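Local structure of D-alanyl-D-alanine carboxypeptidase (Penicillin binding protein) family protein (Francisella tularensis subsp. tularensis, 6OSU) at residues N82-N94 and V105-V117. The protein probably removes the C-terminal D-alanine from peptidoglycan precursor peptides as a serine D-alanyl-D-alanine carboxypeptidase of the peptidase S11 family. Residues are numbered along the deposited sequence; the frame is centred on the assembly and turned at random.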
loop_
_atom_site.group_PDB
_atom_site.type_symbol
_atom_site.label_atom_id
_atom_site.label_comp_id
_atom_site.label_asym_id
_atom_site.label_seq_id
_atom_site.Cartn_x
_atom_site.Cartn_y
_atom_site.Cartn_z
ATOM N N ASN A 82 10.126 -16.635 14.862
ATOM C CA ASN A 82 9.854 -16.437 16.282
ATOM C C ASN A 82 8.378 -16.572 16.615
ATOM O O ASN A 82 8.018 -16.579 17.797
ATOM C CB ASN A 82 10.352 -15.062 16.731
ATOM C CG ASN A 82 11.861 -14.950 16.694
ATOM O OD1 ASN A 82 12.575 -15.882 17.068
ATOM N ND2 ASN A 82 12.357 -13.807 16.235
ATOM N N LEU A 83 7.528 -16.682 15.600
ATOM C CA LEU A 83 6.093 -16.802 15.769
ATOM C C LEU A 83 5.567 -17.597 14.584
ATOM O O LEU A 83 6.200 -17.654 13.527
ATOM C CB LEU A 83 5.432 -15.419 15.850
ATOM C CG LEU A 83 4.154 -15.210 16.663
ATOM C CD1 LEU A 83 4.407 -15.493 18.131
ATOM C CD2 LEU A 83 3.641 -13.793 16.476
ATOM N N SER A 84 4.414 -18.227 14.769
ATOM C CA SER A 84 3.713 -18.861 13.665
ATOM C C SER A 84 2.237 -18.506 13.752
ATOM O O SER A 84 1.740 -18.100 14.804
ATOM C CB SER A 84 3.895 -20.382 13.664
ATOM O OG SER A 84 2.810 -21.033 14.292
ATOM N N TRP A 85 1.545 -18.645 12.618
ATOM C CA TRP A 85 0.104 -18.418 12.597
ATOM C C TRP A 85 -0.623 -19.315 13.591
ATOM O O TRP A 85 -1.679 -18.934 14.115
ATOM C CB TRP A 85 -0.441 -18.647 11.188
ATOM C CG TRP A 85 0.085 -17.695 10.167
ATOM C CD1 TRP A 85 0.991 -17.965 9.184
ATOM C CD2 TRP A 85 -0.268 -16.313 10.021
ATOM N NE1 TRP A 85 1.224 -16.836 8.433
ATOM C CE2 TRP A 85 0.463 -15.809 8.927
ATOM C CE3 TRP A 85 -1.131 -15.453 10.708
ATOM C CZ2 TRP A 85 0.361 -14.487 8.505
ATOM C CZ3 TRP A 85 -1.232 -14.140 10.288
ATOM C CH2 TRP A 85 -0.489 -13.670 9.197
ATOM N N ASP A 86 -0.072 -20.500 13.869
ATOM C CA ASP A 86 -0.696 -21.482 14.746
ATOM C C ASP A 86 -0.472 -21.204 16.226
ATOM O O ASP A 86 -1.151 -21.816 17.056
ATOM C CB ASP A 86 -0.170 -22.886 14.426
ATOM C CG ASP A 86 -0.452 -23.309 12.995
ATOM O OD1 ASP A 86 -1.250 -22.627 12.319
ATOM O OD2 ASP A 86 0.127 -24.326 12.546
ATOM N N THR A 87 0.460 -20.317 16.575
ATOM C CA THR A 87 0.800 -20.091 17.977
ATOM C C THR A 87 -0.418 -19.607 18.758
ATOM O O THR A 87 -1.180 -18.759 18.288
ATOM C CB THR A 87 1.941 -19.073 18.086
ATOM O OG1 THR A 87 3.107 -19.589 17.431
ATOM C CG2 THR A 87 2.274 -18.774 19.544
ATOM N N MET A 88 -0.599 -20.159 19.957
ATOM C CA MET A 88 -1.733 -19.842 20.818
ATOM C C MET A 88 -1.302 -18.826 21.872
ATOM O O MET A 88 -0.452 -19.125 22.715
ATOM C CB MET A 88 -2.271 -21.109 21.483
ATOM C CG MET A 88 -2.595 -22.236 20.511
ATOM S SD MET A 88 -3.998 -21.870 19.437
ATOM C CE MET A 88 -5.312 -21.696 20.640
ATOM N N ILE A 89 -1.898 -17.644 21.835
ATOM C CA ILE A 89 -1.524 -16.540 22.718
ATOM C C ILE A 89 -2.509 -16.479 23.876
ATOM O O ILE A 89 -3.726 -16.514 23.642
ATOM C CB ILE A 89 -1.493 -15.199 21.965
ATOM C CG1 ILE A 89 -0.310 -15.167 21.007
ATOM C CG2 ILE A 89 -1.421 -14.034 22.940
ATOM C CD1 ILE A 89 -0.728 -14.958 19.597
ATOM N N PRO A 90 -2.042 -16.380 25.118
ATOM C CA PRO A 90 -2.966 -16.162 26.234
ATOM C C PRO A 90 -3.524 -14.748 26.207
ATOM O O PRO A 90 -2.836 -13.793 25.838
ATOM C CB PRO A 90 -2.091 -16.399 27.468
ATOM C CG PRO A 90 -0.705 -16.049 27.003
ATOM C CD PRO A 90 -0.637 -16.466 25.559
ATOM N N ILE A 91 -4.784 -14.621 26.598
ATOM C CA ILE A 91 -5.463 -13.333 26.653
ATOM C C ILE A 91 -5.439 -12.862 28.100
ATOM O O ILE A 91 -6.091 -13.456 28.966
ATOM C CB ILE A 91 -6.898 -13.426 26.125
ATOM C CG1 ILE A 91 -6.926 -14.134 24.769
ATOM C CG2 ILE A 91 -7.519 -12.040 26.035
ATOM C CD1 ILE A 91 -6.144 -13.427 23.687
ATOM N N SER A 92 -4.685 -11.800 28.368
ATOM C CA SER A 92 -4.679 -11.208 29.695
ATOM C C SER A 92 -5.997 -10.487 29.963
ATOM O O SER A 92 -6.763 -10.169 29.047
ATOM C CB SER A 92 -3.514 -10.229 29.842
ATOM O OG SER A 92 -3.631 -9.155 28.924
ATOM N N GLU A 93 -6.260 -10.230 31.247
ATOM C CA GLU A 93 -7.426 -9.429 31.596
ATOM C C GLU A 93 -7.277 -7.994 31.109
ATOM O O GLU A 93 -8.281 -7.333 30.823
ATOM C CB GLU A 93 -7.667 -9.465 33.105
ATOM C CG GLU A 93 -8.839 -10.349 33.506
ATOM C CD GLU A 93 -8.660 -10.986 34.868
ATOM O OE1 GLU A 93 -8.319 -10.261 35.828
ATOM O OE2 GLU A 93 -8.852 -12.216 34.978
ATOM N N ASN A 94 -6.041 -7.502 31.002
ATOM C CA ASN A 94 -5.822 -6.185 30.416
ATOM C C ASN A 94 -6.303 -6.149 28.972
ATOM O O ASN A 94 -7.024 -5.231 28.569
ATOM C CB ASN A 94 -4.343 -5.804 30.499
ATOM C CG ASN A 94 -4.042 -4.493 29.797
ATOM O OD1 ASN A 94 -4.532 -3.438 30.197
ATOM N ND2 ASN A 94 -3.233 -4.553 28.745
ATOM N N VAL A 105 -12.406 -11.470 22.558
ATOM C CA VAL A 105 -11.603 -12.526 23.162
ATOM C C VAL A 105 -11.749 -12.442 24.676
ATOM O O VAL A 105 -11.812 -11.346 25.249
ATOM C CB VAL A 105 -10.126 -12.417 22.733
ATOM C CG1 VAL A 105 -9.966 -12.817 21.272
ATOM C CG2 VAL A 105 -9.605 -11.008 22.959
ATOM N N LYS A 106 -11.821 -13.599 25.325
ATOM C CA LYS A 106 -12.035 -13.671 26.763
ATOM C C LYS A 106 -10.707 -13.782 27.502
ATOM O O LYS A 106 -9.735 -14.346 26.996
ATOM C CB LYS A 106 -12.916 -14.867 27.123
ATOM C CG LYS A 106 -14.331 -14.806 26.581
ATOM C CD LYS A 106 -15.067 -16.107 26.880
ATOM C CE LYS A 106 -16.575 -15.954 26.754
ATOM N NZ LYS A 106 -16.991 -15.554 25.385
ATOM N N ALA A 107 -10.681 -13.246 28.720
ATOM C CA ALA A 107 -9.497 -13.356 29.559
ATOM C C ALA A 107 -9.271 -14.804 29.974
ATOM O O ALA A 107 -10.211 -15.522 30.325
ATOM C CB ALA A 107 -9.641 -12.472 30.795
ATOM N N GLY A 108 -8.009 -15.231 29.938
ATOM C CA GLY A 108 -7.647 -16.588 30.286
ATOM C C GLY A 108 -7.733 -17.585 29.152
ATOM O O GLY A 108 -7.280 -18.726 29.315
ATOM N N ALA A 109 -8.292 -17.196 28.012
ATOM C CA ALA A 109 -8.367 -18.070 26.854
ATOM C C ALA A 109 -7.091 -17.982 26.024
ATOM O O ALA A 109 -6.329 -17.017 26.103
ATOM C CB ALA A 109 -9.576 -17.710 25.991
ATOM N N LYS A 110 -6.861 -19.021 25.229
ATOM C CA LYS A 110 -5.813 -19.024 24.221
ATOM C C LYS A 110 -6.448 -18.827 22.851
ATOM O O LYS A 110 -7.482 -19.426 22.544
ATOM C CB LYS A 110 -5.021 -20.333 24.246
ATOM C CG LYS A 110 -4.313 -20.645 25.563
ATOM C CD LYS A 110 -3.051 -19.812 25.745
ATOM C CE LYS A 110 -2.060 -20.496 26.685
ATOM N NZ LYS A 110 -1.415 -21.687 26.058
ATOM N N VAL A 111 -5.837 -17.971 22.035
ATOM C CA VAL A 111 -6.317 -17.684 20.689
ATOM C C VAL A 111 -5.125 -17.707 19.743
ATOM O O VAL A 111 -4.044 -17.213 20.083
ATOM C CB VAL A 111 -7.053 -16.325 20.619
ATOM C CG1 VAL A 111 -7.498 -16.025 19.201
ATOM C CG2 VAL A 111 -8.254 -16.312 21.559
ATOM N N SER A 112 -5.316 -18.289 18.562
ATOM C CA SER A 112 -4.225 -18.391 17.606
ATOM C C SER A 112 -3.855 -17.015 17.051
ATOM O O SER A 112 -4.644 -16.064 17.085
ATOM C CB SER A 112 -4.596 -19.336 16.462
ATOM O OG SER A 112 -5.530 -18.738 15.583
ATOM N N VAL A 113 -2.622 -16.917 16.545
ATOM C CA VAL A 113 -2.180 -15.693 15.878
ATOM C C VAL A 113 -3.096 -15.377 14.709
ATOM O O VAL A 113 -3.516 -14.230 14.517
ATOM C CB VAL A 113 -0.718 -15.824 15.408
ATOM C CG1 VAL A 113 -0.294 -14.584 14.641
ATOM C CG2 VAL A 113 0.209 -16.068 16.571
ATOM N N ARG A 114 -3.417 -16.398 13.907
ATOM C CA ARG A 114 -4.263 -16.182 12.739
ATOM C C ARG A 114 -5.584 -15.528 13.130
ATOM O O ARG A 114 -6.028 -14.574 12.479
ATOM C CB ARG A 114 -4.501 -17.505 12.006
ATOM C CG ARG A 114 -4.826 -17.327 10.526
ATOM C CD ARG A 114 -4.913 -18.650 9.765
ATOM N NE ARG A 114 -3.654 -19.034 9.117
ATOM C CZ ARG A 114 -3.159 -18.458 8.022
ATOM N NH1 ARG A 114 -3.800 -17.447 7.444
ATOM N NH2 ARG A 114 -2.012 -18.886 7.503
ATOM N N ASN A 115 -6.209 -16.001 14.213
ATOM C CA ASN A 115 -7.460 -15.396 14.661
ATOM C C ASN A 115 -7.242 -13.979 15.185
ATOM O O ASN A 115 -8.020 -13.071 14.870
ATOM C CB ASN A 115 -8.118 -16.265 15.729
ATOM C CG ASN A 115 -8.737 -17.523 15.154
ATOM O OD1 ASN A 115 -9.156 -17.549 13.997
ATOM N ND2 ASN A 115 -8.808 -18.573 15.965
ATOM N N LEU A 116 -6.193 -13.771 15.991
ATOM C CA LEU A 116 -5.935 -12.445 16.549
ATOM C C LEU A 116 -5.592 -11.439 15.458
ATOM O O LEU A 116 -6.040 -10.288 15.505
ATOM C CB LEU A 116 -4.809 -12.510 17.581
ATOM C CG LEU A 116 -5.119 -13.172 18.922
ATOM C CD1 LEU A 116 -3.879 -13.186 19.801
ATOM C CD2 LEU A 116 -6.262 -12.455 19.619
ATOM N N VAL A 117 -4.790 -11.849 14.472
ATOM C CA VAL A 117 -4.444 -10.943 13.382
ATOM C C VAL A 117 -5.676 -10.621 12.549
ATOM O O VAL A 117 -5.863 -9.481 12.106
ATOM C CB VAL A 117 -3.314 -11.542 12.525
ATOM C CG1 VAL A 117 -3.090 -10.712 11.273
ATOM C CG2 VAL A 117 -2.035 -11.627 13.333
HETATM O O HOH W 1 -3.272 -21.211 10.827
#
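I89 and V111 form the hydrogen-bonded pair of a two-stranded antiparallel sheet, bonding both ways: I89 N to V111 O at 2.8 Å and V111 N to I89 O at 3.0 Å. P90, whose nitrogen carries no hydrogen, sits opposite K110 in a non-hydrogen-bonded pair, where none is needed. Beyond it I91 N donates to A109 O, and I91 O accepts from G108 N at 2.8 Å. G108 lies in the type II turn K106-A109, its positive phi (87°) easy for glycine. At the other end V113 N binds T87 O and R114 N a lone pair of W85 O, so the first two N-H groups of helix 113-123 bond to the turn S84-T87, and N115 N is capped by S112 OG.

Aromatic and charged groups meet at W85. The R114 guanidinium lies flat over one indole face, planes 27° apart, with R114 NH2 3.6 Å from W85 CD1, a cation-pi stack. The chain extends with CG opposite the backbone N (chi1 -155°), then bends at chi3 to lay the group on the ring. A water accepts from R114 NE and donates to D86 OD1, a second hold on the guanidinium. V117 CB meets the ring edge at CZ3.

Apolar branches fill the inner face. I89 CD1 reaches both V113 CG2 (3.4 Å) and L116 CD1, while the two branches of I91 part, CG1 to V111 CG2 and CG2 to V105 CG2 at 3.9 Å. The outer face, with M88 and K110, is exposed, and the bent methionine brings M88 CE to 3.7 Å from K110 O.

V117 lies about 9 Å, side chain to side chain, from K67, the predicted proton acceptor. The two-stranded sheet lies against helix 126-137 (I89 on L132, I91 on A131) and strand 201-205 (V111 on W204), while L83, W85 and V113 touch I78 of helix 66-79.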